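Local coordinates for protein putative pectin lyase (Geobacillus virus E2, PDB 7CHU) that serves as the tailspike of a thermophilic bacteriophage, a trimeric pectate lyase-like beta-helix protein that probably recognises and perhaps degrades polysaccharide on the host surface, at residues A208-E216 against N236-S247; P156-Q167 against G188-L196. All blocks are in the same frame, centred on the assembly; numbering follows the deposited sequence.

Interaction 1: A208-E216 against N236-S247; sequences ANHGLYIEE and NKHGVYIYNGTS
Successive rungs of a right-handed parallel beta-helix meet here, strand 212-215 lying beside strand 240-243 in exact parallel register, and the start of the pair is organised round one histidine ring held between unlike side chains. The imidazole of His210 is that group. Its ND1 accepts, in the ring plane, the backbone N of His238 at 3.1 Å. Carbon fills the two faces of the ring: Tyr241 CB sits over the centre of one, 3.7 Å from the ring centroid, and Lys237 CD lies toward the rim of the other. That bond and the two covered faces hold the ring's rotation. Lys237 gets there by a bend at chi2 (-55°), and a water joins its NZ to Asn209 OD1. Further along, the side chains of Tyr213 and Tyr241 run alongside each other, Tyr213 CE1 3.8 Å from Tyr241 CD1. Tyr213 OH donates to Glu215 OE2 and also comes within 3.3 Å of Tyr243 CD2. On the opposite side of the strands Ile214 CD1 packs on Val240 CG1 at 3.9 Å, forming an aliphatic ladder with Leu212 and Ile242. Tyr241 OH continues to Asp271 on the next coil. Strand 187-195 flanks the pair through backbone bonds to Tyr213, while Leu253 and Phe255 of strand 251-256 cover Ile214 and Ile242 from across the interior of the beta-helix.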
loop_
_atom_site.group_PDB
_atom_site.type_symbol
_atom_site.label_atom_id
_atom_site.label_comp_id
_atom_site.label_asym_id
_atom_site.label_seq_id
_atom_site.Cartn_x
_atom_site.Cartn_y
_atom_site.Cartn_z
ATOM N N ALA A 208 11.010 -4.232 28.250
ATOM C CA ALA A 208 12.242 -5.022 28.207
ATOM C C ALA A 208 11.995 -6.502 27.907
ATOM O O ALA A 208 12.949 -7.245 27.632
ATOM C CB ALA A 208 13.017 -4.850 29.514
ATOM N N ASN A 209 10.748 -6.948 27.936
ATOM C CA ASN A 209 10.378 -8.237 27.372
ATOM C C ASN A 209 9.950 -7.981 25.921
ATOM O O ASN A 209 10.311 -6.953 25.346
ATOM C CB ASN A 209 9.306 -8.891 28.248
ATOM C CG ASN A 209 9.386 -10.405 28.259
ATOM O OD1 ASN A 209 9.075 -11.057 27.264
ATOM N ND2 ASN A 209 9.760 -10.974 29.404
ATOM N N HIS A 210 9.221 -8.900 25.293
ATOM C CA HIS A 210 8.724 -8.640 23.948
ATOM C C HIS A 210 7.863 -7.378 23.962
ATOM O O HIS A 210 7.182 -7.088 24.952
ATOM C CB HIS A 210 7.882 -9.810 23.434
ATOM C CG HIS A 210 8.597 -11.126 23.371
ATOM N ND1 HIS A 210 9.802 -11.305 22.712
ATOM C CD2 HIS A 210 8.236 -12.347 23.834
ATOM C CE1 HIS A 210 10.152 -12.577 22.793
ATOM N NE2 HIS A 210 9.214 -13.231 23.458
ATOM N N GLY A 211 7.909 -6.615 22.876
ATOM C CA GLY A 211 7.048 -5.445 22.781
ATOM C C GLY A 211 5.632 -5.904 22.527
ATOM O O GLY A 211 4.715 -5.613 23.295
ATOM N N LEU A 212 5.457 -6.646 21.442
ATOM C CA LEU A 212 4.178 -7.222 21.055
ATOM C C LEU A 212 4.416 -8.716 20.868
ATOM O O LEU A 212 5.245 -9.117 20.047
ATOM C CB LEU A 212 3.656 -6.555 19.776
ATOM C CG LEU A 212 2.425 -7.088 19.053
ATOM C CD1 LEU A 212 1.198 -6.910 19.952
ATOM C CD2 LEU A 212 2.240 -6.352 17.723
ATOM N N TYR A 213 3.761 -9.534 21.675
ATOM C CA TYR A 213 3.863 -10.986 21.572
ATOM C C TYR A 213 2.603 -11.511 20.908
ATOM O O TYR A 213 1.485 -11.108 21.271
ATOM C CB TYR A 213 4.055 -11.632 22.950
ATOM C CG TYR A 213 4.095 -13.150 22.891
ATOM C CD1 TYR A 213 5.246 -13.822 22.469
ATOM C CD2 TYR A 213 2.990 -13.902 23.231
ATOM C CE1 TYR A 213 5.276 -15.195 22.398
ATOM C CE2 TYR A 213 3.011 -15.290 23.157
ATOM C CZ TYR A 213 4.159 -15.923 22.743
ATOM O OH TYR A 213 4.186 -17.293 22.665
ATOM N N ILE A 214 2.778 -12.391 19.931
ATOM C CA ILE A 214 1.694 -12.841 19.061
ATOM C C ILE A 214 1.826 -14.351 18.917
ATOM O O ILE A 214 2.861 -14.843 18.461
ATOM C CB ILE A 214 1.746 -12.146 17.677
ATOM C CG1 ILE A 214 1.506 -10.634 17.828
ATOM C CG2 ILE A 214 0.731 -12.742 16.694
ATOM C CD1 ILE A 214 1.696 -9.842 16.502
ATOM N N GLU A 215 0.792 -15.093 19.314
ATOM C CA GLU A 215 0.819 -16.550 19.246
ATOM C C GLU A 215 -0.496 -17.046 18.673
ATOM O O GLU A 215 -1.555 -16.778 19.242
ATOM C CB GLU A 215 1.050 -17.177 20.625
ATOM C CG GLU A 215 0.982 -18.702 20.567
ATOM C CD GLU A 215 1.148 -19.367 21.948
ATOM O OE1 GLU A 215 0.605 -20.475 22.146
ATOM O OE2 GLU A 215 1.828 -18.786 22.824
ATOM N N GLU A 216 -0.424 -17.754 17.554
ATOM C CA GLU A 216 -1.584 -18.320 16.881
ATOM C C GLU A 216 -2.677 -17.277 16.651
ATOM O O GLU A 216 -3.829 -17.439 17.060
ATOM C CB GLU A 216 -2.126 -19.529 17.655
ATOM C CG GLU A 216 -2.939 -20.461 16.754
ATOM C CD GLU A 216 -3.790 -21.450 17.542
ATOM O OE1 GLU A 216 -3.274 -22.015 18.552
ATOM O OE2 GLU A 216 -4.971 -21.659 17.152
ATOM N N ASN A 236 16.661 -13.069 24.387
ATOM C CA ASN A 236 15.865 -13.526 23.246
ATOM C C ASN A 236 14.470 -12.889 23.217
ATOM O O ASN A 236 13.483 -13.538 22.859
ATOM C CB ASN A 236 15.758 -15.049 23.239
ATOM C CG ASN A 236 15.353 -15.568 21.909
ATOM O OD1 ASN A 236 15.620 -14.931 20.897
ATOM N ND2 ASN A 236 14.695 -16.724 21.881
ATOM N N LYS A 237 14.387 -11.615 23.603
ATOM C CA LYS A 237 13.151 -10.834 23.535
ATOM C C LYS A 237 13.261 -9.778 22.436
ATOM O O LYS A 237 14.319 -9.149 22.275
ATOM C CB LYS A 237 12.848 -10.161 24.874
ATOM C CG LYS A 237 12.881 -11.106 26.065
ATOM C CD LYS A 237 11.968 -12.306 25.890
ATOM C CE LYS A 237 12.038 -13.229 27.119
ATOM N NZ LYS A 237 11.324 -14.496 26.860
ATOM N N HIS A 238 12.159 -9.570 21.694
ATOM C CA HIS A 238 12.197 -8.823 20.439
ATOM C C HIS A 238 11.045 -7.817 20.350
ATOM O O HIS A 238 10.137 -7.789 21.188
ATOM C CB HIS A 238 12.203 -9.804 19.254
ATOM C CG HIS A 238 13.322 -10.810 19.337
ATOM N ND1 HIS A 238 14.612 -10.511 18.965
ATOM C CD2 HIS A 238 13.352 -12.090 19.792
ATOM C CE1 HIS A 238 15.388 -11.565 19.157
ATOM N NE2 HIS A 238 14.649 -12.539 19.664
ATOM N N GLY A 239 11.125 -6.936 19.344
ATOM C CA GLY A 239 10.109 -5.906 19.201
ATOM C C GLY A 239 8.724 -6.480 18.979
ATOM O O GLY A 239 7.771 -6.131 19.683
ATOM N N VAL A 240 8.597 -7.373 18.003
ATOM C CA VAL A 240 7.380 -8.145 17.743
ATOM C C VAL A 240 7.802 -9.599 17.607
ATOM O O VAL A 240 8.704 -9.905 16.824
ATOM C CB VAL A 240 6.661 -7.693 16.458
ATOM C CG1 VAL A 240 5.384 -8.540 16.236
ATOM C CG2 VAL A 240 6.315 -6.224 16.526
ATOM N N TYR A 241 7.197 -10.483 18.387
ATOM C CA TYR A 241 7.520 -11.908 18.353
ATOM C C TYR A 241 6.272 -12.657 17.902
ATOM O O TYR A 241 5.238 -12.600 18.579
ATOM C CB TYR A 241 7.989 -12.383 19.727
ATOM C CG TYR A 241 8.690 -13.741 19.740
ATOM C CD1 TYR A 241 7.964 -14.944 19.751
ATOM C CD2 TYR A 241 10.075 -13.822 19.766
ATOM C CE1 TYR A 241 8.633 -16.199 19.762
ATOM C CE2 TYR A 241 10.736 -15.065 19.790
ATOM C CZ TYR A 241 10.013 -16.232 19.780
ATOM O OH TYR A 241 10.692 -17.426 19.806
ATOM N N ILE A 242 6.354 -13.331 16.761
ATOM C CA ILE A 242 5.211 -14.019 16.170
ATOM C C ILE A 242 5.495 -15.518 16.231
ATOM O O ILE A 242 6.404 -16.010 15.554
ATOM C CB ILE A 242 4.956 -13.562 14.724
ATOM C CG1 ILE A 242 4.666 -12.046 14.705
ATOM C CG2 ILE A 242 3.807 -14.380 14.135
ATOM C CD1 ILE A 242 4.851 -11.322 13.323
ATOM N N TYR A 243 4.714 -16.243 17.042
ATOM C CA TYR A 243 4.912 -17.665 17.311
ATOM C C TYR A 243 3.752 -18.476 16.730
ATOM O O TYR A 243 2.602 -18.037 16.763
ATOM C CB TYR A 243 5.008 -17.875 18.837
ATOM C CG TYR A 243 5.328 -19.268 19.329
ATOM C CD1 TYR A 243 6.243 -20.086 18.660
ATOM C CD2 TYR A 243 4.752 -19.749 20.495
ATOM C CE1 TYR A 243 6.543 -21.369 19.129
ATOM C CE2 TYR A 243 5.042 -21.020 20.979
ATOM C CZ TYR A 243 5.940 -21.828 20.294
ATOM O OH TYR A 243 6.245 -23.084 20.775
ATOM N N ASN A 244 4.035 -19.647 16.176
ATOM C CA ASN A 244 2.906 -20.428 15.682
ATOM C C ASN A 244 2.157 -21.125 16.826
ATOM O O ASN A 244 0.937 -21.311 16.732
ATOM C CB ASN A 244 3.347 -21.432 14.590
ATOM C CG ASN A 244 4.491 -22.376 15.021
ATOM O OD1 ASN A 244 5.214 -22.158 15.993
ATOM N ND2 ASN A 244 4.685 -23.412 14.222
ATOM N N GLY A 245 2.833 -21.418 17.927
ATOM C CA GLY A 245 2.256 -22.236 18.987
ATOM C C GLY A 245 2.277 -23.715 18.649
ATOM O O GLY A 245 2.854 -24.148 17.645
ATOM N N THR A 246 1.611 -24.510 19.493
ATOM C CA THR A 246 1.707 -25.955 19.362
ATOM C C THR A 246 0.572 -26.582 18.564
ATOM O O THR A 246 0.615 -27.796 18.320
ATOM C CB THR A 246 1.756 -26.614 20.748
ATOM O OG1 THR A 246 0.584 -26.241 21.465
ATOM C CG2 THR A 246 2.981 -26.155 21.506
ATOM N N SER A 247 -0.437 -25.812 18.162
ATOM C CA SER A 247 -1.603 -26.357 17.472
ATOM C C SER A 247 -1.694 -25.941 16.016
ATOM O O SER A 247 -1.988 -26.769 15.146
ATOM C CB SER A 247 -2.905 -25.910 18.180
ATOM O OG SER A 247 -3.020 -26.533 19.439
HETATM O O HOH W 1 8.468 -13.508 27.124
HETATM O O HOH W 2 0.233 -22.987 21.542
HETATM O O HOH W 3 -0.820 -22.992 17.868
#

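Interaction 2: P156-Q167 against G188-L196; sequences PVFEFVPSDTAQ and GVSLKKISL
Leu191 runs alongside Phe160, its CD2 3.5 Å from Phe160 CD1; such stacking of apolar residues in register is how a parallel beta-helix fills its interior. With CG anti to the carbonyl carbon (chi1 -64°), Phe160 carries the CD1-CE1 side of its ring to Leu191 and Val189, and Val189 CG1 meets it obliquely at CE1. Ile194 CD1 reaches Phe160 CB at 3.4 Å, a close fit that brings the residue after the break at Lys193 into the same cluster. Val172 and Ile174 of strand 169-175 add to the packing around Phe160.

The register behind this cluster is set by the backbone. Ser190 N gives a nearly straight bond to Phe158 O, and Ser190 O receives Phe160 N at 2.8 Å while also lying at the edge of the phenyl ring. The ladder frays at its ends: Val157 and Phe158 make weak bonds to Gly188 O, where both segments turn a corner, and Lys192 N bonds weakly to Phe160 O. From before the corner, Pro156 CB makes an apolar contact with Ser190 CB at 3.7 Å. Separately, a water links Ser190 OG with Phe160 O. Strand 128-130 of the preceding coil flanks the pair through backbone bonds to Glu159.

Past the paired strands, Pro162 crosses Lys193 at about a right angle, and Pro162 CD lies 3.3 Å from Lys192 O. Lys193 continues beside Thr165, in a loop shaped by an Asx turn at Asp164, and its ammonium forms a salt bridge with Glu216. In the 162-167 loop one water donates to both Thr165 O and Gln167 O, 2.8 Å from each, and is held only weakly by Lys193 NZ.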
loop_
_atom_site.group_PDB
_atom_site.type_symbol
_atom_site.label_atom_id
_atom_site.label_comp_id
_atom_site.label_asym_id
_atom_site.label_seq_id
_atom_site.Cartn_x
_atom_site.Cartn_y
_atom_site.Cartn_z
ATOM N N PRO A 156 2.409 -9.452 30.410
ATOM C CA PRO A 156 2.014 -8.337 29.541
ATOM C C PRO A 156 1.214 -7.288 30.299
ATOM O O PRO A 156 0.628 -7.562 31.345
ATOM C CB PRO A 156 1.158 -9.009 28.463
ATOM C CG PRO A 156 0.670 -10.285 29.085
ATOM C CD PRO A 156 1.746 -10.718 30.038
ATOM N N VAL A 157 1.228 -6.064 29.758
ATOM C CA VAL A 157 0.361 -5.007 30.277
ATOM C C VAL A 157 -1.085 -5.315 29.919
ATOM O O VAL A 157 -1.968 -5.347 30.784
ATOM C CB VAL A 157 0.791 -3.631 29.733
ATOM C CG1 VAL A 157 -0.106 -2.542 30.289
ATOM C CG2 VAL A 157 2.211 -3.327 30.104
ATOM N N PHE A 158 -1.340 -5.590 28.636
ATOM C CA PHE A 158 -2.642 -6.038 28.156
ATOM C C PHE A 158 -2.475 -7.442 27.596
ATOM O O PHE A 158 -1.749 -7.629 26.615
ATOM C CB PHE A 158 -3.189 -5.120 27.057
ATOM C CG PHE A 158 -3.593 -3.763 27.532
ATOM C CD1 PHE A 158 -4.504 -3.615 28.572
ATOM C CD2 PHE A 158 -3.091 -2.628 26.910
ATOM C CE1 PHE A 158 -4.893 -2.352 28.992
ATOM C CE2 PHE A 158 -3.478 -1.367 27.323
ATOM C CZ PHE A 158 -4.370 -1.223 28.363
ATOM N N GLU A 159 -3.208 -8.404 28.165
ATOM C CA GLU A 159 -3.260 -9.771 27.661
ATOM C C GLU A 159 -4.616 -10.006 26.998
ATOM O O GLU A 159 -5.652 -9.996 27.678
ATOM C CB GLU A 159 -3.026 -10.783 28.797
ATOM C CG GLU A 159 -2.876 -12.230 28.296
ATOM C CD GLU A 159 -2.868 -13.301 29.425
ATOM O OE1 GLU A 159 -3.565 -13.138 30.451
ATOM O OE2 GLU A 159 -2.178 -14.331 29.273
ATOM N N PHE A 160 -4.605 -10.248 25.683
ATOM C CA PHE A 160 -5.777 -10.683 24.929
ATOM C C PHE A 160 -5.619 -12.181 24.705
ATOM O O PHE A 160 -4.692 -12.606 24.013
ATOM C CB PHE A 160 -5.905 -9.973 23.568
ATOM C CG PHE A 160 -6.117 -8.471 23.633
ATOM C CD1 PHE A 160 -5.042 -7.615 23.848
ATOM C CD2 PHE A 160 -7.387 -7.918 23.438
ATOM C CE1 PHE A 160 -5.231 -6.240 23.887
ATOM C CE2 PHE A 160 -7.588 -6.550 23.473
ATOM C CZ PHE A 160 -6.504 -5.708 23.715
ATOM N N VAL A 161 -6.523 -12.981 25.271
ATOM C CA VAL A 161 -6.500 -14.438 25.113
ATOM C C VAL A 161 -7.906 -14.922 25.454
ATOM O O VAL A 161 -8.517 -14.372 26.374
ATOM C CB VAL A 161 -5.435 -15.084 26.020
ATOM C CG1 VAL A 161 -5.762 -14.865 27.522
ATOM C CG2 VAL A 161 -5.281 -16.583 25.757
ATOM N N PRO A 162 -8.459 -15.928 24.777
ATOM C CA PRO A 162 -9.792 -16.408 25.166
ATOM C C PRO A 162 -9.740 -17.050 26.539
ATOM O O PRO A 162 -8.794 -17.767 26.867
ATOM C CB PRO A 162 -10.137 -17.441 24.086
ATOM C CG PRO A 162 -8.771 -17.881 23.527
ATOM C CD PRO A 162 -7.940 -16.627 23.586
ATOM N N SER A 163 -10.779 -16.799 27.348
ATOM C CA SER A 163 -10.847 -17.481 28.633
ATOM C C SER A 163 -10.902 -18.996 28.452
ATOM O O SER A 163 -10.342 -19.737 29.262
ATOM C CB SER A 163 -12.056 -16.988 29.431
ATOM O OG SER A 163 -13.268 -17.208 28.716
ATOM N N ASP A 164 -11.566 -19.466 27.399
ATOM C CA ASP A 164 -11.647 -20.876 27.035
ATOM C C ASP A 164 -10.766 -21.093 25.799
ATOM O O ASP A 164 -11.089 -20.592 24.716
ATOM C CB ASP A 164 -13.102 -21.234 26.751
ATOM C CG ASP A 164 -13.310 -22.714 26.450
ATOM O OD1 ASP A 164 -12.313 -23.485 26.371
ATOM O OD2 ASP A 164 -14.495 -23.098 26.288
ATOM N N THR A 165 -9.668 -21.846 25.937
ATOM C CA THR A 165 -8.766 -21.994 24.791
ATOM C C THR A 165 -9.223 -23.036 23.779
ATOM O O THR A 165 -8.477 -23.324 22.835
ATOM C CB THR A 165 -7.349 -22.335 25.241
ATOM O OG1 THR A 165 -7.397 -23.445 26.142
ATOM C CG2 THR A 165 -6.693 -21.129 25.919
ATOM N N ALA A 166 -10.402 -23.620 23.951
ATOM C CA ALA A 166 -11.020 -24.422 22.904
ATOM C C ALA A 166 -11.698 -23.552 21.846
ATOM O O ALA A 166 -12.164 -24.078 20.825
ATOM C CB ALA A 166 -12.036 -25.385 23.530
ATOM N N GLN A 167 -11.761 -22.240 22.092
ATOM C CA GLN A 167 -12.423 -21.223 21.301
ATOM C C GLN A 167 -11.415 -20.146 20.918
ATOM O O GLN A 167 -10.243 -20.169 21.323
ATOM C CB GLN A 167 -13.583 -20.571 22.075
ATOM C CG GLN A 167 -14.567 -21.478 22.758
ATOM C CD GLN A 167 -15.881 -20.754 22.962
ATOM O OE1 GLN A 167 -16.408 -20.145 22.022
ATOM N NE2 GLN A 167 -16.397 -20.774 24.187
ATOM N N GLY A 188 4.526 -5.582 26.287
ATOM C CA GLY A 188 3.587 -4.488 26.131
ATOM C C GLY A 188 2.190 -5.004 25.903
ATOM O O GLY A 188 1.270 -4.722 26.677
ATOM N N VAL A 189 2.023 -5.788 24.845
ATOM C CA VAL A 189 0.726 -6.328 24.458
ATOM C C VAL A 189 0.948 -7.772 24.066
ATOM O O VAL A 189 1.874 -8.072 23.299
ATOM C CB VAL A 189 0.097 -5.556 23.275
ATOM C CG1 VAL A 189 -1.181 -6.252 22.792
ATOM C CG2 VAL A 189 -0.146 -4.098 23.641
ATOM N N SER A 190 0.105 -8.658 24.577
ATOM C CA SER A 190 0.127 -10.071 24.230
ATOM C C SER A 190 -1.171 -10.451 23.546
ATOM O O SER A 190 -2.254 -10.182 24.082
ATOM C CB SER A 190 0.322 -10.938 25.475
ATOM O OG SER A 190 0.490 -12.294 25.117
ATOM N N LEU A 191 -1.056 -11.127 22.398
ATOM C CA LEU A 191 -2.186 -11.581 21.595
ATOM C C LEU A 191 -2.075 -13.087 21.392
ATOM O O LEU A 191 -1.021 -13.580 20.973
ATOM C CB LEU A 191 -2.237 -10.868 20.220
ATOM C CG LEU A 191 -2.155 -9.333 20.150
ATOM C CD1 LEU A 191 -2.294 -8.821 18.683
ATOM C CD2 LEU A 191 -3.215 -8.669 21.032
ATOM N N LYS A 192 -3.150 -13.822 21.683
ATOM C CA LYS A 192 -3.095 -15.273 21.553
ATOM C C LYS A 192 -4.465 -15.806 21.178
ATOM O O LYS A 192 -5.452 -15.459 21.832
ATOM C CB LYS A 192 -2.630 -15.938 22.858
ATOM C CG LYS A 192 -2.606 -17.472 22.793
ATOM C CD LYS A 192 -1.886 -18.057 23.992
ATOM C CE LYS A 192 -1.872 -19.573 23.931
ATOM N NZ LYS A 192 -0.982 -20.142 25.001
ATOM N N LYS A 193 -4.507 -16.646 20.143
ATOM C CA LYS A 193 -5.733 -17.319 19.693
ATOM C C LYS A 193 -6.821 -16.302 19.354
ATOM O O LYS A 193 -7.992 -16.434 19.729
ATOM C CB LYS A 193 -6.209 -18.345 20.723
ATOM C CG LYS A 193 -5.352 -19.614 20.706
ATOM C CD LYS A 193 -5.814 -20.599 21.787
ATOM C CE LYS A 193 -4.873 -21.784 21.912
ATOM N NZ LYS A 193 -4.944 -22.631 20.706
ATOM N N ILE A 194 -6.412 -15.268 18.626
ATOM C CA ILE A 194 -7.278 -14.163 18.248
ATOM C C ILE A 194 -7.559 -14.277 16.760
ATOM O O ILE A 194 -6.677 -14.663 15.984
ATOM C CB ILE A 194 -6.614 -12.813 18.580
ATOM C CG1 ILE A 194 -6.568 -12.585 20.085
ATOM C CG2 ILE A 194 -7.279 -11.654 17.856
ATOM C CD1 ILE A 194 -5.811 -11.296 20.411
ATOM N N SER A 195 -8.781 -13.947 16.362
ATOM C CA SER A 195 -9.148 -13.841 14.954
ATOM C C SER A 195 -9.715 -12.456 14.691
ATOM O O SER A 195 -10.394 -11.876 15.551
ATOM C CB SER A 195 -10.197 -14.890 14.550
ATOM O OG SER A 195 -9.624 -16.175 14.458
ATOM N N LEU A 196 -9.443 -11.936 13.493
ATOM C CA LEU A 196 -10.111 -10.728 12.993
ATOM C C LEU A 196 -9.886 -9.525 13.910
ATOM O O LEU A 196 -10.782 -8.705 14.121
ATOM C CB LEU A 196 -11.596 -10.990 12.768
ATOM C CG LEU A 196 -11.832 -11.946 11.592
ATOM C CD1 LEU A 196 -13.043 -12.872 11.764
ATOM C CD2 LEU A 196 -11.953 -11.136 10.334
HETATM O O HOH W 4 -2.075 -13.445 24.883
HETATM O O HOH W 5 -8.370 -22.052 20.309
#

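In the fold
Both contacts are largely buried steps of one beta-helical stack, interaction 2 preceding interaction 1 along the chain, and strand 187-195 joins them because it neighbours strand 212-215. Their centres are about 12 Å apart. Tyr213 O lies 2.8 Å from Leu191 N, a probable hydrogen bond. The strands of both are mostly buried, while the loop ends come to the surface, at Thr165 in interaction 2 and Ser247 in interaction 1. The chemistry differs: interaction 2 draws chiefly on an aromatic-aliphatic cluster inside the coil and has weak backbone bonds at its ends, whereas interaction 1 adds to its aliphatic interior a row of histidine, tyrosine and glutamate side chains on the opposite side of its strands.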